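Local coordinates for protein 6-phospho-beta-d glycosidase (Streptococcus pyogenes, PDB 5FOO) that probably hydrolyses 6-phospho-beta-glucosides with retention of configuration as a family 1 glycoside hydrolase, and is trapped here in covalent linkage to 6-phosphocyclophellitol, at residues Gly330-Val335 and Ile341-Val346; Leu296-Pro301 and Tyr347-Lys352; Trp362-Asn367 and Thr398-Gly403. The protein carries 1 engineered substitution. All blocks are in the same frame, centred on the assembly; numbering follows the deposited sequence.

Contact 1: residues Gly330-Val335 and Ile341-Val346; sequences GHRMNV and IYPEAV. Engineered in segment 330-335: His331 (natural residue Arg).
Ile341 meets the 330-335 segment with both its backbone and its side chain. Its N donates to Arg332 O at 2.9 Å in a nearly straight bond (167° at the hydrogen). Its O is joined to the same residue through a water, which donates to Ile341 O (2.8 Å) and accepts from Arg332 N (3.0 Å), so a water bridges the two backbones beside the direct bond. The two branches of the side chain meet different residues. CG1 lies opposite the carbonyl carbon and the chain runs on extended, carrying CD1 to 3.9 Å from Asn334 CB, while CG2 goes the other way and sits over one face of the Arg332 guanidinium, 3.9 Å from NH1. The pairing belongs to a small beta hairpin of strands 332-334 and 339-341, set in the long loop between barrel strand 293-297 and helix 344-356. Lys337 in the turn and Trp339 at the start of the second strand belong to the 6-phosphocyclophellitol pocket, and the Asn334 side chain, whose ND2 bonds to Gly370 O, lies about 8 Å from the ligand. At Tyr342 the chain leaves the hairpin, and Glu344 OE1 lies over one face of the phenol ring, toward its rim. Pro343 receives the end of Arg332: a bend at chi3 (77°) turns the guanidinium so that CD of the proline meets NH1 near the plane of the group, at 3.7 Å, the two side chains crossing at about a right angle. NH1 is also held by a salt bridge to Glu395 of helix 387-405. Glu344 OE1 stays 5.2 Å from Arg332 NH1, too far for a salt bridge, though the opposite charges may still attract weakly. Farther on, Ala345 packs on Phe298 and Val346 on Leu400.

Contact 2: residues Leu296-Pro301 and Tyr347-Lys352; sequences LNFYHP and YDIAIK. With JAZ (6-phosphocyclophellitol), chain G.
A single residue, Ile349, carries the whole helix side of this contact, its two branches parting to meet two different side chains of the barrel wall. CG2 reaches Leu296 CD1 at 3.8 Å, the leucine and isoleucine lying alongside each other with their tips pointing opposite ways. CD1, at the end of an extended chain (chi2 169°), approaches Phe298 obliquely and touches its CD1 at 3.8 Å as well as its CB at 4.0 Å. Phe298 has its CG trans to the backbone N (chi1 -179°), which sets the ring against Ile349; Ala345 and Val346, one turn earlier, pack on it too. This is the strand-helix layer of a (beta/alpha)8 TIM barrel: helix 344-356 lies on the outside of strand 293-297, and the apolar residues facing it close the layer between them. Asn297, between the two hydrophobic residues, points the opposite way, into the barrel, where OD1 bonds to Ser365 OG and ND2 to Asn164 OD1. Just past the strand, Tyr299 lays one ring face over the bound 6-phosphocyclophellitol, whose C6 stands 3.8 Å above the plane toward the rim, while the tyrosine OH bonds to Glu165 OE2.

Contact 3: residues Trp362-Asn367 and Thr398-Gly403; sequences WFLSEN and TYLHKG. With JAZ (6-phosphocyclophellitol), chain G.
The indole of Trp362 meets Leu400 obliquely: CH2, at the far side of the six-membered ring, lies 3.6 Å from CD1 of the leucine, the two side chains set side by side but heading in contrary senses. Placing CG between the backbone N and the carbonyl carbon (chi1 67°) brings the ring round toward the helix, although the residue starts off to one side; NE1 bonds to Ser408 OG. Phe363, facing the barrel interior, has Ser365 CB 3.5 Å above one ring face, toward the rim, and also meets the rings of Trp9 and Phe411. Leu364 adds a looser touch, CD2 to Leu400 CD1 at 4.4 Å. Farther along the strand, Glu366 extends toward the pocket, where its OE2 is covalently bonded to C5 of 6-phosphocyclophellitol (1.5 Å), the linkage expected of the nucleophile in a retaining family 1 enzyme. Strand 362-367 runs parallel between strands 293-297 and 410-416 in the barrel, and helix 387-405 covers it from outside; Trp362 also packs on Ala350 and Met353 of helix 344-356, while Leu400 reaches Cys410 of the neighbouring strand.

In the fold
Contacts 2 and 3 are buried strand-to-helix seams of the barrel, on the neighbouring strands 293-297 and 362-367, whereas contact 1 lies farther out, partly exposed, in the hairpin that leads into helix 344-356. That helix serves contacts 1 and 2, and its Val346 packs on Leu400 of contact 3, drawing the three together. The chemistry follows the place: across the two buried contacts only apolar side chains meet, while contact 1 relies on a backbone bond, a bridging water and an arginine. On their inner side Asn297 OD1 and Ser365 OG join the two strands, and Tyr299 and Glu366 reach the ligand; on the outer side Asn367 ND2 bonds to Phe298 O.

Contact 1: residues Gly330-Val335 and Ile341-Val346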
loop_
_atom_site.group_PDB
_atom_site.type_symbol
_atom_site.label_atom_id
_atom_site.label_comp_id
_atom_site.label_asym_id
_atom_site.label_seq_id
_atom_site.Cartn_x
_atom_site.Cartn_y
_atom_site.Cartn_z
ATOM N N GLY A 330 15.803 -21.308 11.778
ATOM C CA GLY A 330 14.829 -21.348 12.863
ATOM C C GLY A 330 13.688 -20.312 12.700
ATOM O O GLY A 330 12.831 -20.241 13.549
ATOM N N HIS A 331 13.582 -19.584 11.582
ATOM C CA HIS A 331 12.494 -18.579 11.464
ATOM C C HIS A 331 11.153 -19.276 11.346
ATOM O O HIS A 331 11.082 -20.412 10.862
ATOM C CB HIS A 331 12.699 -17.609 10.283
ATOM C CG HIS A 331 12.695 -18.268 8.937
ATOM N ND1 HIS A 331 13.823 -18.799 8.374
ATOM C CD2 HIS A 331 11.699 -18.507 8.064
ATOM C CE1 HIS A 331 13.527 -19.360 7.222
ATOM N NE2 HIS A 331 12.242 -19.199 7.015
ATOM N N ARG A 332 10.090 -18.595 11.760
ATOM C CA ARG A 332 8.732 -19.154 11.615
ATOM C C ARG A 332 8.291 -18.768 10.213
ATOM O O ARG A 332 8.599 -17.692 9.781
ATOM C CB ARG A 332 7.762 -18.566 12.644
ATOM C CG ARG A 332 8.043 -18.910 14.115
ATOM C CD ARG A 332 7.219 -17.939 14.999
ATOM N NE ARG A 332 5.766 -18.276 15.088
ATOM C CZ ARG A 332 4.729 -17.411 15.280
ATOM N NH1 ARG A 332 4.878 -16.092 15.403
ATOM N NH2 ARG A 332 3.489 -17.887 15.340
ATOM N N MET A 333 7.547 -19.616 9.524
ATOM C CA MET A 333 7.288 -19.398 8.104
ATOM C C MET A 333 5.854 -19.798 7.685
ATOM O O MET A 333 5.182 -20.688 8.283
ATOM C CB MET A 333 8.355 -20.143 7.289
ATOM C CG MET A 333 8.485 -19.676 5.842
ATOM S SD MET A 333 9.296 -20.913 4.780
ATOM C CE MET A 333 8.318 -22.360 5.111
ATOM N N ASN A 334 5.366 -19.064 6.688
ATOM C CA ASN A 334 4.146 -19.389 5.980
ATOM C C ASN A 334 4.613 -20.152 4.728
ATOM O O ASN A 334 5.203 -19.558 3.782
ATOM C CB ASN A 334 3.440 -18.099 5.592
ATOM C CG ASN A 334 2.219 -18.317 4.733
ATOM O OD1 ASN A 334 1.948 -19.430 4.266
ATOM N ND2 ASN A 334 1.479 -17.244 4.502
ATOM N N VAL A 335 4.372 -21.459 4.715
ATOM C CA VAL A 335 4.918 -22.324 3.605
ATOM C C VAL A 335 4.370 -21.981 2.234
ATOM O O VAL A 335 5.160 -21.859 1.312
ATOM C CB VAL A 335 4.738 -23.830 3.925
ATOM C CG1 VAL A 335 5.076 -24.748 2.730
ATOM C CG2 VAL A 335 5.591 -24.206 5.142
ATOM N N ILE A 341 7.136 -15.251 9.267
ATOM C CA ILE A 341 6.183 -14.645 10.163
ATOM C C ILE A 341 6.965 -14.194 11.430
ATOM O O ILE A 341 7.611 -15.027 12.142
ATOM C CB ILE A 341 5.105 -15.669 10.506
ATOM C CG1 ILE A 341 4.348 -16.024 9.191
ATOM C CG2 ILE A 341 4.190 -15.186 11.693
ATOM C CD1 ILE A 341 3.222 -17.017 9.384
ATOM N N TYR A 342 6.932 -12.874 11.685
ATOM C CA TYR A 342 7.621 -12.258 12.823
ATOM C C TYR A 342 6.813 -10.995 13.323
ATOM O O TYR A 342 7.160 -9.862 13.000
ATOM C CB TYR A 342 9.062 -11.876 12.381
ATOM C CG TYR A 342 9.931 -11.559 13.536
ATOM C CD1 TYR A 342 10.313 -12.563 14.456
ATOM C CD2 TYR A 342 10.315 -10.251 13.778
ATOM C CE1 TYR A 342 11.101 -12.248 15.562
ATOM C CE2 TYR A 342 11.129 -9.949 14.836
ATOM C CZ TYR A 342 11.474 -10.929 15.737
ATOM O OH TYR A 342 12.194 -10.508 16.815
ATOM N N PRO A 343 5.712 -11.212 14.057
ATOM C CA PRO A 343 4.830 -10.094 14.518
ATOM C C PRO A 343 5.471 -9.041 15.441
ATOM O O PRO A 343 4.963 -7.935 15.564
ATOM C CB PRO A 343 3.692 -10.842 15.251
ATOM C CG PRO A 343 4.296 -12.128 15.692
ATOM C CD PRO A 343 5.209 -12.517 14.543
ATOM N N GLU A 344 6.590 -9.367 16.032
ATOM C CA GLU A 344 7.331 -8.470 16.879
ATOM C C GLU A 344 7.763 -7.288 16.123
ATOM O O GLU A 344 7.964 -6.226 16.698
ATOM C CB GLU A 344 8.558 -9.145 17.442
ATOM C CG GLU A 344 8.261 -10.279 18.397
ATOM C CD GLU A 344 8.180 -11.702 17.774
ATOM O OE1 GLU A 344 7.756 -11.883 16.581
ATOM O OE2 GLU A 344 8.530 -12.637 18.535
ATOM N N ALA A 345 7.940 -7.450 14.824
ATOM C CA ALA A 345 8.308 -6.298 14.007
ATOM C C ALA A 345 7.304 -5.141 14.106
ATOM O O ALA A 345 7.664 -3.989 13.911
ATOM C CB ALA A 345 8.497 -6.690 12.532
ATOM N N VAL A 346 6.038 -5.451 14.362
ATOM C CA VAL A 346 5.025 -4.378 14.538
ATOM C C VAL A 346 5.345 -3.457 15.691
ATOM O O VAL A 346 5.163 -2.271 15.573
ATOM C CB VAL A 346 3.663 -4.946 14.752
ATOM C CG1 VAL A 346 2.638 -3.815 15.036
ATOM C CG2 VAL A 346 3.248 -5.735 13.521
HETATM O O HOH W 1 10.262 -15.722 12.574
#

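Contact 2: residues Leu296-Pro301 and Tyr347-Lys352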
loop_
_atom_site.group_PDB
_atom_site.type_symbol
_atom_site.label_atom_id
_atom_site.label_comp_id
_atom_site.label_asym_id
_atom_site.label_seq_id
_atom_site.Cartn_x
_atom_site.Cartn_y
_atom_site.Cartn_z
ATOM N N LEU A 296 1.179 2.803 7.575
ATOM C CA LEU A 296 2.346 1.963 7.565
ATOM C C LEU A 296 1.912 0.541 7.329
ATOM O O LEU A 296 1.067 0.044 8.042
ATOM C CB LEU A 296 3.117 2.041 8.873
ATOM C CG LEU A 296 3.687 3.425 9.092
ATOM C CD1 LEU A 296 4.515 3.395 10.355
ATOM C CD2 LEU A 296 4.553 3.917 7.932
ATOM N N ASN A 297 2.456 -0.076 6.282
ATOM C CA ASN A 297 2.127 -1.447 5.887
ATOM C C ASN A 297 3.124 -2.410 6.481
ATOM O O ASN A 297 4.331 -2.158 6.483
ATOM C CB ASN A 297 2.080 -1.651 4.360
ATOM C CG ASN A 297 0.947 -0.881 3.675
ATOM O OD1 ASN A 297 -0.051 -0.466 4.280
ATOM N ND2 ASN A 297 1.104 -0.684 2.400
ATOM N N PHE A 298 2.598 -3.498 7.028
ATOM C CA PHE A 298 3.439 -4.602 7.477
ATOM C C PHE A 298 2.806 -5.982 7.256
ATOM O O PHE A 298 1.756 -6.303 7.812
ATOM C CB PHE A 298 3.811 -4.487 8.970
ATOM C CG PHE A 298 4.665 -5.590 9.387
ATOM C CD1 PHE A 298 6.011 -5.571 9.054
ATOM C CD2 PHE A 298 4.118 -6.703 9.966
ATOM C CE1 PHE A 298 6.807 -6.648 9.367
ATOM C CE2 PHE A 298 4.882 -7.774 10.292
ATOM C CZ PHE A 298 6.229 -7.771 9.966
ATOM N N TYR A 299 3.487 -6.815 6.494
ATOM C CA TYR A 299 2.979 -8.191 6.268
ATOM C C TYR A 299 4.083 -9.272 6.137
ATOM O O TYR A 299 3.767 -10.445 6.181
ATOM C CB TYR A 299 2.048 -8.222 5.048
ATOM C CG TYR A 299 2.621 -7.481 3.891
ATOM C CD1 TYR A 299 2.451 -6.102 3.785
ATOM C CD2 TYR A 299 3.396 -8.130 2.911
ATOM C CE1 TYR A 299 3.023 -5.385 2.734
ATOM C CE2 TYR A 299 3.955 -7.400 1.865
ATOM C CZ TYR A 299 3.772 -6.040 1.795
ATOM O OH TYR A 299 4.282 -5.282 0.778
ATOM N N HIS A 300 5.345 -8.874 6.042
ATOM C CA HIS A 300 6.408 -9.750 6.501
ATOM C C HIS A 300 7.679 -9.023 6.798
ATOM O O HIS A 300 7.965 -8.013 6.176
ATOM C CB HIS A 300 6.703 -10.812 5.432
ATOM C CG HIS A 300 7.230 -10.251 4.148
ATOM N ND1 HIS A 300 8.564 -9.948 3.957
ATOM C CD2 HIS A 300 6.612 -9.976 2.986
ATOM C CE1 HIS A 300 8.739 -9.511 2.729
ATOM N NE2 HIS A 300 7.574 -9.531 2.113
ATOM N N PRO A 301 8.507 -9.602 7.685
ATOM C CA PRO A 301 9.789 -8.967 7.995
ATOM C C PRO A 301 10.807 -9.138 6.869
ATOM O O PRO A 301 10.594 -9.939 5.991
ATOM C CB PRO A 301 10.218 -9.730 9.245
ATOM C CG PRO A 301 9.723 -11.124 8.987
ATOM C CD PRO A 301 8.350 -10.871 8.429
ATOM N N TYR A 347 5.834 -4.022 16.800
ATOM C CA TYR A 347 6.262 -3.249 17.949
ATOM C C TYR A 347 7.453 -2.414 17.557
ATOM O O TYR A 347 7.482 -1.184 17.799
ATOM C CB TYR A 347 6.603 -4.184 19.130
ATOM C CG TYR A 347 7.210 -3.490 20.330
ATOM C CD1 TYR A 347 6.421 -2.785 21.280
ATOM C CD2 TYR A 347 8.560 -3.529 20.536
ATOM C CE1 TYR A 347 7.003 -2.160 22.385
ATOM C CE2 TYR A 347 9.138 -2.877 21.601
ATOM C CZ TYR A 347 8.360 -2.216 22.511
ATOM O OH TYR A 347 9.052 -1.622 23.510
ATOM N N ASP A 348 8.430 -3.030 16.883
ATOM C CA ASP A 348 9.601 -2.248 16.429
ATOM C C ASP A 348 9.237 -1.056 15.553
ATOM O O ASP A 348 9.836 -0.003 15.698
ATOM C CB ASP A 348 10.664 -3.106 15.712
ATOM C CG ASP A 348 11.298 -4.173 16.649
ATOM O OD1 ASP A 348 11.338 -4.001 17.876
ATOM O OD2 ASP A 348 11.728 -5.217 16.151
ATOM N N ILE A 349 8.289 -1.237 14.638
ATOM C CA ILE A 349 7.780 -0.130 13.824
ATOM C C ILE A 349 7.151 0.971 14.747
ATOM O O ILE A 349 7.337 2.172 14.549
ATOM C CB ILE A 349 6.748 -0.678 12.837
ATOM C CG1 ILE A 349 7.477 -1.488 11.705
ATOM C CG2 ILE A 349 5.922 0.397 12.215
ATOM C CD1 ILE A 349 6.518 -2.297 10.842
ATOM N N ALA A 350 6.408 0.523 15.740
ATOM C CA ALA A 350 5.699 1.448 16.632
ATOM C C ALA A 350 6.684 2.294 17.423
ATOM O O ALA A 350 6.494 3.507 17.523
ATOM C CB ALA A 350 4.745 0.676 17.544
ATOM N N ILE A 351 7.766 1.662 17.880
ATOM C CA ILE A 351 8.824 2.337 18.630
ATOM C C ILE A 351 9.591 3.309 17.734
ATOM O O ILE A 351 10.023 4.411 18.173
ATOM C CB ILE A 351 9.741 1.280 19.294
ATOM C CG1 ILE A 351 8.956 0.444 20.332
ATOM C CG2 ILE A 351 11.001 1.874 19.939
ATOM C CD1 ILE A 351 8.326 1.258 21.427
ATOM N N LYS A 352 9.769 2.927 16.470
ATOM C CA LYS A 352 10.470 3.787 15.520
ATOM C C LYS A 352 9.665 5.052 15.298
ATOM O O LYS A 352 10.226 6.098 15.190
ATOM C CB LYS A 352 10.607 3.040 14.163
ATOM C CG LYS A 352 11.558 3.653 13.174
ATOM C CD LYS A 352 12.989 3.179 13.397
ATOM C CE LYS A 352 13.956 4.023 12.560
ATOM N NZ LYS A 352 15.365 3.678 12.865
HETATM C C2 JAZ G . -1.096 -6.866 -2.040
HETATM C C3 JAZ G . -1.434 -5.383 -1.775
HETATM C C4 JAZ G . -0.220 -4.645 -1.222
HETATM C C5 JAZ G . 0.306 -5.267 0.064
HETATM C C6 JAZ G . 0.539 -6.751 -0.119
HETATM C C7 JAZ G . -0.678 -7.469 -0.703
HETATM C C8 JAZ G . -0.494 -8.983 -0.746
HETATM O O9 JAZ G . 0.596 -9.252 -1.624
HETATM P P10 JAZ G . 0.602 -10.607 -2.454
HETATM O O11 JAZ G . 1.837 -10.510 -3.277
HETATM O O12 JAZ G . -0.696 -10.845 -3.106
HETATM O O13 JAZ G . 0.700 -11.678 -1.459
HETATM O O14 JAZ G . 1.714 -6.960 -0.913
HETATM O O15 JAZ G . -2.251 -7.579 -2.493
HETATM O O16 JAZ G . -1.789 -4.820 -3.013
HETATM O O17 JAZ G . -0.535 -3.279 -1.015
#

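Contact 3: residues Trp362-Asn367 and Thr398-Gly403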
loop_
_atom_site.group_PDB
_atom_site.type_symbol
_atom_site.label_atom_id
_atom_site.label_comp_id
_atom_site.label_asym_id
_atom_site.label_seq_id
_atom_site.Cartn_x
_atom_site.Cartn_y
_atom_site.Cartn_z
ATOM N N TRP A 362 -0.219 7.651 13.016
ATOM C CA TRP A 362 -0.103 6.614 11.983
ATOM C C TRP A 362 -1.047 5.478 12.302
ATOM O O TRP A 362 -1.442 5.318 13.451
ATOM C CB TRP A 362 1.360 6.123 11.909
ATOM C CG TRP A 362 1.795 5.376 13.140
ATOM C CD1 TRP A 362 2.214 5.937 14.321
ATOM C CD2 TRP A 362 1.861 3.954 13.329
ATOM N NE1 TRP A 362 2.525 4.953 15.227
ATOM C CE2 TRP A 362 2.322 3.730 14.650
ATOM C CE3 TRP A 362 1.573 2.841 12.519
ATOM C CZ2 TRP A 362 2.500 2.446 15.177
ATOM C CZ3 TRP A 362 1.746 1.572 13.042
ATOM C CH2 TRP A 362 2.215 1.387 14.359
ATOM N N PHE A 363 -1.445 4.726 11.286
ATOM C CA PHE A 363 -2.129 3.445 11.483
ATOM C C PHE A 363 -1.536 2.279 10.658
ATOM O O PHE A 363 -0.874 2.483 9.644
ATOM C CB PHE A 363 -3.613 3.572 11.209
ATOM C CG PHE A 363 -3.995 3.585 9.768
ATOM C CD1 PHE A 363 -3.582 4.592 8.923
ATOM C CD2 PHE A 363 -4.863 2.592 9.244
ATOM C CE1 PHE A 363 -4.015 4.609 7.621
ATOM C CE2 PHE A 363 -5.257 2.614 7.936
ATOM C CZ PHE A 363 -4.856 3.647 7.130
ATOM N N LEU A 364 -1.764 1.063 11.117
ATOM C CA LEU A 364 -1.227 -0.096 10.435
ATOM C C LEU A 364 -2.199 -0.389 9.340
ATOM O O LEU A 364 -3.277 -0.950 9.572
ATOM C CB LEU A 364 -1.089 -1.258 11.378
ATOM C CG LEU A 364 -0.453 -2.550 10.847
ATOM C CD1 LEU A 364 0.871 -2.277 10.180
ATOM C CD2 LEU A 364 -0.233 -3.500 12.015
ATOM N N SER A 365 -1.808 -0.017 8.131
ATOM C CA SER A 365 -2.735 0.149 7.015
ATOM C C SER A 365 -2.909 -1.079 6.147
ATOM O O SER A 365 -3.830 -1.099 5.275
ATOM C CB SER A 365 -2.295 1.368 6.156
ATOM O OG SER A 365 -0.864 1.391 6.041
ATOM N N GLU A 366 -2.075 -2.103 6.369
ATOM C CA GLU A 366 -2.204 -3.333 5.589
ATOM C C GLU A 366 -1.500 -4.443 6.373
ATOM O O GLU A 366 -0.309 -4.448 6.495
ATOM C CB GLU A 366 -1.525 -3.151 4.210
ATOM C CG GLU A 366 -1.476 -4.379 3.306
ATOM C CD GLU A 366 -0.472 -4.320 2.159
ATOM O OE1 GLU A 366 0.516 -3.587 2.203
ATOM O OE2 GLU A 366 -0.716 -5.135 1.114
ATOM N N ASN A 367 -2.249 -5.364 6.924
ATOM C CA ASN A 367 -1.638 -6.446 7.671
ATOM C C ASN A 367 -2.529 -7.603 7.413
ATOM O O ASN A 367 -3.697 -7.475 7.629
ATOM C CB ASN A 367 -1.574 -6.130 9.176
ATOM C CG ASN A 367 -1.054 -7.264 9.987
ATOM O OD1 ASN A 367 -1.781 -7.881 10.751
ATOM N ND2 ASN A 367 0.208 -7.556 9.816
ATOM N N THR A 398 -1.523 -7.998 18.914
ATOM C CA THR A 398 -1.005 -8.015 20.275
ATOM C C THR A 398 0.229 -7.132 20.330
ATOM O O THR A 398 0.461 -6.395 21.324
ATOM C CB THR A 398 -0.683 -9.425 20.761
ATOM O OG1 THR A 398 -1.884 -10.202 20.765
ATOM C CG2 THR A 398 -0.156 -9.384 22.133
ATOM N N TYR A 399 1.055 -7.188 19.288
ATOM C CA TYR A 399 2.222 -6.351 19.325
ATOM C C TYR A 399 1.917 -4.891 19.001
ATOM O O TYR A 399 2.626 -4.033 19.478
ATOM C CB TYR A 399 3.327 -6.889 18.452
ATOM C CG TYR A 399 4.054 -8.044 19.086
ATOM C CD1 TYR A 399 5.078 -7.817 19.993
ATOM C CD2 TYR A 399 3.701 -9.343 18.791
ATOM C CE1 TYR A 399 5.742 -8.868 20.593
ATOM C CE2 TYR A 399 4.359 -10.413 19.372
ATOM C CZ TYR A 399 5.390 -10.161 20.262
ATOM O OH TYR A 399 6.042 -11.204 20.819
ATOM N N LEU A 400 0.874 -4.621 18.218
ATOM C CA LEU A 400 0.409 -3.238 18.010
ATOM C C LEU A 400 -0.062 -2.659 19.343
ATOM O O LEU A 400 0.261 -1.544 19.677
ATOM C CB LEU A 400 -0.717 -3.202 16.992
ATOM C CG LEU A 400 -1.058 -1.833 16.501
ATOM C CD1 LEU A 400 0.111 -1.217 15.739
ATOM C CD2 LEU A 400 -2.308 -1.894 15.660
ATOM N N HIS A 401 -0.791 -3.439 20.100
ATOM C CA HIS A 401 -1.239 -3.006 21.453
ATOM C C HIS A 401 -0.072 -2.669 22.374
ATOM O O HIS A 401 -0.037 -1.595 22.965
ATOM C CB HIS A 401 -2.154 -4.027 22.112
ATOM C CG HIS A 401 -2.822 -3.522 23.359
ATOM N ND1 HIS A 401 -2.259 -3.657 24.605
ATOM C CD2 HIS A 401 -3.990 -2.845 23.539
ATOM C CE1 HIS A 401 -3.051 -3.091 25.506
ATOM N NE2 HIS A 401 -4.121 -2.615 24.882
ATOM N N LYS A 402 0.925 -3.546 22.392
ATOM C CA LYS A 402 2.173 -3.295 23.103
ATOM C C LYS A 402 2.792 -1.974 22.686
ATOM O O LYS A 402 3.170 -1.185 23.507
ATOM C CB LYS A 402 3.144 -4.482 22.932
ATOM C CG LYS A 402 4.248 -4.556 23.992
ATOM C CD LYS A 402 5.387 -5.475 23.568
ATOM C CE LYS A 402 6.624 -5.373 24.450
ATOM N NZ LYS A 402 7.771 -6.088 23.809
ATOM N N GLY A 403 2.827 -1.671 21.406
ATOM C CA GLY A 403 3.371 -0.390 20.943
ATOM C C GLY A 403 2.551 0.839 21.365
ATOM O O GLY A 403 3.110 1.839 21.767
HETATM C C2 JAZ G . -1.096 -6.866 -2.040
HETATM C C3 JAZ G . -1.434 -5.383 -1.775
HETATM C C4 JAZ G . -0.220 -4.645 -1.222
HETATM C C5 JAZ G . 0.306 -5.267 0.064
HETATM C C6 JAZ G . 0.539 -6.751 -0.119
HETATM C C7 JAZ G . -0.678 -7.469 -0.703
HETATM C C8 JAZ G . -0.494 -8.983 -0.746
HETATM O O9 JAZ G . 0.596 -9.252 -1.624
HETATM P P10 JAZ G . 0.602 -10.607 -2.454
HETATM O O11 JAZ G . 1.837 -10.510 -3.277
HETATM O O12 JAZ G . -0.696 -10.845 -3.106
HETATM O O13 JAZ G . 0.700 -11.678 -1.459
HETATM O O14 JAZ G . 1.714 -6.960 -0.913
HETATM O O15 JAZ G . -2.251 -7.579 -2.493
HETATM O O16 JAZ G . -1.789 -4.820 -3.013
HETATM O O17 JAZ G . -0.535 -3.279 -1.015
#